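Local coordinates for protein terminal oxygenase component of carbazole (Janthinobacterium sp., PDB 7BUG) that catalyses the angular dioxygenation of carbazole, using a Rieske [2Fe-2S] cluster and a mononuclear iron site, at residues I191-D195 and N196-L200. Numbering follows the deposited sequence.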
loop_
_atom_site.group_PDB
_atom_site.type_symbol
_atom_site.label_atom_id
_atom_site.label_comp_id
_atom_site.label_asym_id
_atom_site.label_seq_id
_atom_site.Cartn_x
_atom_site.Cartn_y
_atom_site.Cartn_z
ATOM N N ILE A 191 -20.159 29.983 6.523
ATOM C CA ILE A 191 -21.365 30.629 5.931
ATOM C C ILE A 191 -22.484 30.583 6.974
ATOM O O ILE A 191 -23.230 31.578 7.065
ATOM C CB ILE A 191 -21.764 29.928 4.616
ATOM C CG1 ILE A 191 -22.952 30.620 3.941
ATOM C CG2 ILE A 191 -22.055 28.445 4.844
ATOM C CD1 ILE A 191 -22.595 31.926 3.249
ATOM N N LEU A 192 -22.581 29.490 7.767
ATOM C CA LEU A 192 -23.700 29.330 8.743
ATOM C C LEU A 192 -23.599 30.461 9.774
ATOM O O LEU A 192 -24.612 31.077 10.107
ATOM C CB LEU A 192 -23.655 27.949 9.427
ATOM C CG LEU A 192 -24.581 27.779 10.638
ATOM C CD1 LEU A 192 -26.028 27.756 10.206
ATOM C CD2 LEU A 192 -24.277 26.489 11.407
ATOM N N VAL A 193 -22.397 30.716 10.280
ATOM C CA VAL A 193 -22.141 31.705 11.357
ATOM C C VAL A 193 -22.563 33.095 10.813
ATOM O O VAL A 193 -23.226 33.854 11.552
ATOM C CB VAL A 193 -20.666 31.631 11.801
ATOM C CG1 VAL A 193 -20.275 32.774 12.705
ATOM C CG2 VAL A 193 -20.329 30.297 12.484
ATOM N N LYS A 194 -22.289 33.379 9.539
ATOM C CA LYS A 194 -22.635 34.698 8.926
ATOM C C LYS A 194 -24.138 34.753 8.621
ATOM O O LYS A 194 -24.802 35.641 9.129
ATOM C CB LYS A 194 -21.835 34.962 7.643
ATOM C CG LYS A 194 -20.372 34.534 7.665
ATOM C CD LYS A 194 -19.597 34.946 6.417
ATOM C CE LYS A 194 -18.162 34.453 6.417
ATOM N NZ LYS A 194 -17.342 35.155 7.433
ATOM N N ASP A 195 -24.641 33.845 7.790
ATOM C CA ASP A 195 -26.024 33.885 7.262
ATOM C C ASP A 195 -27.059 33.508 8.323
ATOM O O ASP A 195 -28.243 33.826 8.067
ATOM C CB ASP A 195 -26.210 32.982 6.058
ATOM C CG ASP A 195 -25.492 33.463 4.815
ATOM O OD1 ASP A 195 -24.793 34.482 4.913
ATOM O OD2 ASP A 195 -25.612 32.770 3.778
ATOM N N ASN A 196 -26.688 32.796 9.402
ATOM C CA ASN A 196 -27.659 32.492 10.496
ATOM C C ASN A 196 -27.313 33.303 11.740
ATOM O O ASN A 196 -27.949 33.089 12.764
ATOM C CB ASN A 196 -27.785 30.998 10.849
ATOM C CG ASN A 196 -29.107 30.705 11.526
ATOM O OD1 ASN A 196 -30.137 31.262 11.108
ATOM N ND2 ASN A 196 -29.094 29.832 12.539
ATOM N N ASP A 197 -26.353 34.224 11.662
ATOM C CA ASP A 197 -26.226 35.284 12.683
ATOM C C ASP A 197 -25.818 34.705 14.040
ATOM O O ASP A 197 -26.248 35.264 15.068
ATOM C CB ASP A 197 -27.566 36.013 12.819
ATOM C CG ASP A 197 -27.385 37.500 12.977
ATOM O OD1 ASP A 197 -26.700 38.063 12.115
ATOM O OD2 ASP A 197 -27.891 38.058 13.978
ATOM N N LEU A 198 -24.981 33.661 14.074
ATOM C CA LEU A 198 -24.652 32.982 15.355
ATOM C C LEU A 198 -23.649 33.800 16.166
ATOM O O LEU A 198 -22.678 34.305 15.598
ATOM C CB LEU A 198 -24.065 31.597 15.064
ATOM C CG LEU A 198 -24.922 30.669 14.212
ATOM C CD1 LEU A 198 -24.250 29.306 14.042
ATOM C CD2 LEU A 198 -26.298 30.488 14.841
ATOM N N ALA A 199 -23.837 33.864 17.471
ATOM C CA ALA A 199 -22.747 34.153 18.421
ATOM C C ALA A 199 -21.794 32.960 18.351
ATOM O O ALA A 199 -22.198 31.831 18.686
ATOM C CB ALA A 199 -23.268 34.340 19.815
ATOM N N LEU A 200 -20.588 33.148 17.848
ATOM C CA LEU A 200 -19.591 32.050 17.922
ATOM C C LEU A 200 -18.291 32.677 18.374
ATOM O O LEU A 200 -17.679 33.419 17.607
ATOM C CB LEU A 200 -19.438 31.382 16.554
ATOM C CG LEU A 200 -18.628 30.083 16.576
ATOM C CD1 LEU A 200 -19.480 28.948 17.153
ATOM C CD2 LEU A 200 -18.101 29.719 15.189
#
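Leu192 and Val193, on the last turn of the short helix 191-195, meet Leu198 and Leu200 where the chain folds back in a Schellman motif. Leu198 slants across Leu192, its CD1 lying 3.7 Å from Leu192 CG. Further on, Val193 and Leu200 cross at about a right angle, Val193 CG2 3.6 Å from Leu200 CD2; Leu200 in turn lies about 4 Å, side chain to side chain, from the iron ligand His187. Leu192 also runs alongside Asn196, with CD1 3.7 Å from Asn196 CB. Chi1 of -158° swings the Asn196 amide away from its own backbone N, and the group is gripped at both ends: OD1 accepts from Lys256 and ND2 donates to Asn277. At the polar edge, Asn196 N still makes a helical bond to Leu192 O (2.8 Å). Asp197, the C-prime residue, takes a positive phi (+67°) that turns the chain out of the helix, and its OD2 accepts a weak hydrogen bond from Glu255 N. Two bonds close the motif: Leu198 N reaches a lone pair of Val193 O in the carbonyl plane at 3.1 Å, while Asp197 N bonds to Lys194 O at 3.3 Å from above the carbonyl plane, not along a lone pair.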